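PDB 2R7L: 5-formaminoimidazole-4-carboxamide-1-(beta)-D-ribofuranosyl 5'-monophosphate synthetase from Methanocaldococcus jannaschii, which catalyses the ATP- and formate-dependent formylation of the purine precursor AICAR to FAICAR, without folates, as a homohexameric ligase of the ATP-grasp superfamily. Local coordinates for residues K141-E144 with D148-G151; N103-F108 with I118-S123. All blocks are in the same frame, centred on the assembly; numbering follows the deposited sequence.

Contact 1 of 2, residues K141-E144 with D148-G151; sequences KKYE and DIDG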
loop_
_atom_site.group_PDB
_atom_site.type_symbol
_atom_site.label_atom_id
_atom_site.label_comp_id
_atom_site.label_asym_id
_atom_site.label_seq_id
_atom_site.Cartn_x
_atom_site.Cartn_y
_atom_site.Cartn_z
ATOM N N LYS A 141 35.714 8.073 -30.187
ATOM C CA LYS A 141 37.089 7.969 -30.693
ATOM C C LYS A 141 38.015 8.847 -29.864
ATOM O O LYS A 141 37.658 9.970 -29.509
ATOM C CB LYS A 141 37.180 8.400 -32.157
ATOM C CG LYS A 141 36.359 7.577 -33.129
ATOM C CD LYS A 141 36.282 8.278 -34.480
ATOM C CE LYS A 141 35.006 7.913 -35.232
ATOM N NZ LYS A 141 34.608 8.982 -36.196
ATOM N N LYS A 142 39.202 8.339 -29.554
ATOM C CA LYS A 142 40.193 9.138 -28.841
ATOM C C LYS A 142 41.129 9.817 -29.837
ATOM O O LYS A 142 41.388 9.282 -30.916
ATOM C CB LYS A 142 40.992 8.273 -27.864
ATOM C CG LYS A 142 40.141 7.459 -26.895
ATOM C CD LYS A 142 39.204 8.343 -26.072
ATOM C CE LYS A 142 38.391 7.526 -25.071
ATOM N NZ LYS A 142 37.548 6.487 -25.733
ATOM N N TYR A 143 41.618 11.002 -29.475
ATOM C CA TYR A 143 42.575 11.738 -30.307
ATOM C C TYR A 143 43.869 12.010 -29.553
ATOM O O TYR A 143 43.865 12.673 -28.510
ATOM C CB TYR A 143 41.968 13.048 -30.818
ATOM C CG TYR A 143 40.836 12.825 -31.789
ATOM C CD1 TYR A 143 41.060 12.827 -33.159
ATOM C CD2 TYR A 143 39.542 12.595 -31.334
ATOM C CE1 TYR A 143 40.024 12.612 -34.050
ATOM C CE2 TYR A 143 38.505 12.380 -32.212
ATOM C CZ TYR A 143 38.746 12.388 -33.568
ATOM O OH TYR A 143 37.702 12.172 -34.440
ATOM N N GLU A 144 44.974 11.508 -30.096
ATOM C CA GLU A 144 46.273 11.581 -29.420
ATOM C C GLU A 144 46.775 13.013 -29.235
ATOM O O GLU A 144 47.360 13.339 -28.200
ATOM C CB GLU A 144 47.320 10.733 -30.152
ATOM C CG GLU A 144 46.870 9.308 -30.469
ATOM C CD GLU A 144 46.411 8.538 -29.237
ATOM O OE1 GLU A 144 45.359 7.863 -29.314
ATOM O OE2 GLU A 144 47.099 8.609 -28.194
ATOM N N ASP A 148 45.406 15.849 -34.616
ATOM C CA ASP A 148 44.651 14.731 -35.172
ATOM C C ASP A 148 43.164 15.049 -35.369
ATOM O O ASP A 148 42.421 14.238 -35.930
ATOM C CB ASP A 148 44.825 13.486 -34.300
ATOM C CG ASP A 148 46.223 12.898 -34.394
ATOM O OD1 ASP A 148 46.642 12.533 -35.517
ATOM O OD2 ASP A 148 46.899 12.791 -33.345
ATOM N N ILE A 149 42.745 16.232 -34.922
ATOM C CA ILE A 149 41.345 16.647 -34.998
ATOM C C ILE A 149 40.876 16.706 -36.447
ATOM O O ILE A 149 41.437 17.443 -37.256
ATOM C CB ILE A 149 41.118 18.041 -34.368
ATOM C CG1 ILE A 149 41.204 18.005 -32.844
ATOM C CG2 ILE A 149 39.747 18.564 -34.743
ATOM C CD1 ILE A 149 42.201 17.045 -32.287
ATOM N N ASP A 150 39.850 15.929 -36.774
ATOM C CA ASP A 150 39.291 15.915 -38.121
ATOM C C ASP A 150 37.773 16.052 -38.060
ATOM O O ASP A 150 37.075 15.869 -39.055
ATOM C CB ASP A 150 39.672 14.620 -38.839
ATOM C CG ASP A 150 39.135 13.382 -38.137
ATOM O OD1 ASP A 150 38.474 13.526 -37.087
ATOM O OD2 ASP A 150 39.372 12.262 -38.633
ATOM N N GLY A 151 37.268 16.358 -36.873
ATOM C CA GLY A 151 35.836 16.534 -36.672
ATOM C C GLY A 151 35.610 17.354 -35.423
ATOM O O GLY A 151 36.535 17.978 -34.910
#

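Contact 2 of 2, residues N103-F108 with I118-S123; sequences NVENSF and ILRWES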
loop_
_atom_site.group_PDB
_atom_site.type_symbol
_atom_site.label_atom_id
_atom_site.label_comp_id
_atom_site.label_asym_id
_atom_site.label_seq_id
_atom_site.Cartn_x
_atom_site.Cartn_y
_atom_site.Cartn_z
ATOM N N ASN A 103 43.473 5.808 0.671
ATOM C CA ASN A 103 42.995 5.462 2.002
ATOM C C ASN A 103 41.873 4.421 1.963
ATOM O O ASN A 103 41.761 3.597 2.865
ATOM C CB ASN A 103 42.505 6.709 2.736
ATOM C CG ASN A 103 43.624 7.683 3.048
ATOM O OD1 ASN A 103 44.797 7.307 3.108
ATOM N ND2 ASN A 103 43.265 8.945 3.260
ATOM N N VAL A 104 41.047 4.457 0.918
ATOM C CA VAL A 104 39.948 3.505 0.778
ATOM C C VAL A 104 40.470 2.112 0.448
ATOM O O VAL A 104 39.922 1.112 0.911
ATOM C CB VAL A 104 38.930 3.930 -0.314
ATOM C CG1 VAL A 104 37.952 2.803 -0.597
ATOM C CG2 VAL A 104 38.178 5.188 0.094
ATOM N N GLU A 105 41.533 2.044 -0.346
ATOM C CA GLU A 105 42.028 0.753 -0.831
ATOM C C GLU A 105 42.836 -0.021 0.209
ATOM O O GLU A 105 42.916 -1.249 0.134
ATOM C CB GLU A 105 42.859 0.922 -2.108
ATOM C CG GLU A 105 42.105 1.519 -3.286
ATOM C CD GLU A 105 41.079 0.572 -3.873
ATOM O OE1 GLU A 105 41.352 -0.644 -3.935
ATOM O OE2 GLU A 105 39.998 1.046 -4.281
ATOM N N ASN A 106 43.435 0.685 1.169
ATOM C CA ASN A 106 44.318 0.032 2.142
ATOM C C ASN A 106 44.465 0.685 3.528
ATOM O O ASN A 106 45.348 0.317 4.299
ATOM C CB ASN A 106 45.700 -0.234 1.523
ATOM C CG ASN A 106 46.173 0.895 0.620
ATOM O OD1 ASN A 106 46.249 2.053 1.034
ATOM N ND2 ASN A 106 46.510 0.552 -0.621
ATOM N N SER A 107 43.594 1.631 3.856
ATOM C CA SER A 107 43.641 2.279 5.164
ATOM C C SER A 107 42.268 2.305 5.852
ATOM O O SER A 107 42.170 2.606 7.043
ATOM C CB SER A 107 44.203 3.696 5.025
ATOM O OG SER A 107 43.952 4.483 6.177
ATOM N N PHE A 108 41.213 1.982 5.105
ATOM C CA PHE A 108 39.843 2.053 5.633
ATOM C C PHE A 108 39.336 0.677 6.058
ATOM O O PHE A 108 38.757 -0.054 5.258
ATOM C CB PHE A 108 38.891 2.680 4.605
ATOM C CG PHE A 108 37.602 3.166 5.196
ATOM C CD1 PHE A 108 36.411 2.510 4.936
ATOM C CD2 PHE A 108 37.585 4.271 6.025
ATOM C CE1 PHE A 108 35.221 2.957 5.488
ATOM C CE2 PHE A 108 36.397 4.719 6.581
ATOM C CZ PHE A 108 35.218 4.062 6.310
ATOM N N ILE A 118 37.821 -2.604 -7.560
ATOM C CA ILE A 118 37.351 -2.074 -8.833
ATOM C C ILE A 118 37.071 -0.574 -8.797
ATOM O O ILE A 118 36.837 0.046 -9.831
ATOM C CB ILE A 118 36.128 -2.854 -9.359
ATOM C CG1 ILE A 118 36.089 -2.808 -10.884
ATOM C CG2 ILE A 118 34.835 -2.342 -8.732
ATOM C CD1 ILE A 118 34.925 -3.534 -11.483
ATOM N N LEU A 119 37.121 0.020 -7.613
ATOM C CA LEU A 119 36.914 1.451 -7.491
ATOM C C LEU A 119 38.056 2.213 -8.163
ATOM O O LEU A 119 37.924 3.392 -8.497
ATOM C CB LEU A 119 36.790 1.859 -6.018
ATOM C CG LEU A 119 35.603 1.286 -5.225
ATOM C CD1 LEU A 119 35.583 1.846 -3.812
ATOM C CD2 LEU A 119 34.279 1.557 -5.924
ATOM N N ARG A 120 39.175 1.526 -8.355
ATOM C CA ARG A 120 40.347 2.131 -8.961
ATOM C C ARG A 120 40.194 2.156 -10.476
ATOM O O ARG A 120 40.702 3.048 -11.147
ATOM C CB ARG A 120 41.607 1.367 -8.560
ATOM C CG ARG A 120 42.832 2.244 -8.498
ATOM C CD ARG A 120 44.045 1.483 -8.032
ATOM N NE ARG A 120 44.377 1.701 -6.623
ATOM C CZ ARG A 120 44.544 2.892 -6.058
ATOM N NH1 ARG A 120 44.869 2.972 -4.775
ATOM N NH2 ARG A 120 44.374 4.004 -6.760
ATOM N N TRP A 121 39.472 1.179 -11.007
ATOM C CA TRP A 121 39.205 1.122 -12.435
ATOM C C TRP A 121 38.195 2.172 -12.905
ATOM O O TRP A 121 37.977 2.336 -14.105
ATOM C CB TRP A 121 38.745 -0.278 -12.823
ATOM C CG TRP A 121 39.864 -1.271 -12.841
ATOM C CD1 TRP A 121 40.666 -1.630 -11.792
ATOM C CD2 TRP A 121 40.314 -2.029 -13.969
ATOM N NE1 TRP A 121 41.584 -2.569 -12.201
ATOM C CE2 TRP A 121 41.389 -2.829 -13.532
ATOM C CE3 TRP A 121 39.911 -2.109 -15.307
ATOM C CZ2 TRP A 121 42.065 -3.698 -14.386
ATOM C CZ3 TRP A 121 40.579 -2.974 -16.154
ATOM C CH2 TRP A 121 41.645 -3.757 -15.691
ATOM N N GLU A 122 37.584 2.883 -11.960
ATOM C CA GLU A 122 36.638 3.945 -12.306
ATOM C C GLU A 122 37.313 5.301 -12.178
ATOM O O GLU A 122 36.809 6.307 -12.665
ATOM C CB GLU A 122 35.389 3.898 -11.412
ATOM C CG GLU A 122 35.624 4.402 -9.986
ATOM C CD GLU A 122 34.338 4.669 -9.211
ATOM O OE1 GLU A 122 34.438 5.118 -8.047
ATOM O OE2 GLU A 122 33.236 4.437 -9.758
ATOM N N SER A 123 38.461 5.319 -11.514
ATOM C CA SER A 123 39.175 6.560 -11.261
ATOM C C SER A 123 40.168 6.858 -12.373
ATOM O O SER A 123 40.465 8.016 -12.652
ATOM C CB SER A 123 39.919 6.478 -9.929
ATOM O OG SER A 123 40.890 5.443 -9.967
#

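Contact 1 of 2, residues K141-E144 with D148-G151
Y143 turns one edge of its ring to D148 and D150, and that edge makes most of the contact. At the near end CD1 sits 3.4 Å from the carbonyl O of D148, which lies close to the ring plane; the CB of D148 is in that plane too, 4.0 Å from CD1. Farther along, the phenol oxygen comes within hydrogen-bonding distance of D150, with OH of Y143 3.1 Å from OD1. The two side chains cross almost perpendicularly, ring and carboxylate planes 77° apart, and OD1 too approaches the ring at its edge. For D150, a chi1 of 61° tucks CG between its own backbone N and carbonyl carbon, which swings OD1 back to the phenol. I149 starts away from the tyrosine but curls round, bringing its CD1 to 4.3 Å from the CB of Y143. At the outer margin, the CB of E144 meets OD2 of D148 at 3.8 Å, a loose touch; the polar partner of that oxygen is the S145 hydroxyl, between the two segments. The whole patch is at the surface, and none of its touching residues is fully buried. Y143 belongs to the short edge strand 142-143 of a four-stranded antiparallel sheet in the ATP-grasp region, where K141 N bonds to OE1 of the ATP-binding E200, and D148-G151 is the connection leading into strand 153-156. Strand 197-200 lies between strands 142-143 and 153-156 in the sheet; its I198 bonds to the backbone of Y143 and packs against the side chains of both Y143 and I149.

Contact 2 of 2, residues N103-F108 with I118-S123
E105 and R120 meet through the carbon stem of the glutamate: CG of E105 lies 3.5 Å from NH1 of R120 and CB 3.9 Å from the same nitrogen. Their charged ends do not join, OE1 of E105 staying 4.7 Å from NE of R120, and the carboxylate and guanidinium planes stand 52° apart. With chi2 at -71° the glutamate chain bends, and its OE2 turns to L119, 3.7 Å from CB. Beside it, V104 and L119 cross at about a right angle and touch methyl to methyl, CG1 to CD1 at 4.1 Å. Replacing E105 by alanine would probably take away CG, the closest support that the glutamate gives the R120 guanidinium, and open a gap beside the CB of L119. The contact lies in the N-terminal region, whose sequence family belongs to the Rossmann-like clan and which holds a parallel sheet of strand order 3-2-1-4. Here helix 101-106 packs against a stretch of helical backbone geometry that precedes helix 125-135. R120 reaches the helix by a bend at chi3, and NH1 makes its salt bridge with D102 there; the R120 side chain also touches L101. The carboxylate of E105 has a weak, long ion pair with R117. Behind R120, its carbonyl O takes both the N and the OG of S123 from the same face, OG at 2.7 Å and tilted out of the carbonyl plane, which closes the turn. Farther out, V104 rests on C99 and L119 on I96 of helix 93-99, and R116 donates to the carbonyl O of V104.

The two contacts follow one another along the chain, contact 2 closing before contact 1 begins, and they do not touch: their centres are 31 Å apart and their nearest atoms about 12 Å. Contact 1 lies closer to the nucleotide: the side chain of Y143 is about 9 Å from a bound ATP and about 4 Å from that of E200, an ATP-binding residue. In the 103-108/118-123 pair the side chain of L119 is about 12 Å from a bound AICAR, about 14 Å from a bound ATP and about 10 Å from the side chain of the AICAR-binding H27. Neither contact touches a ligand directly.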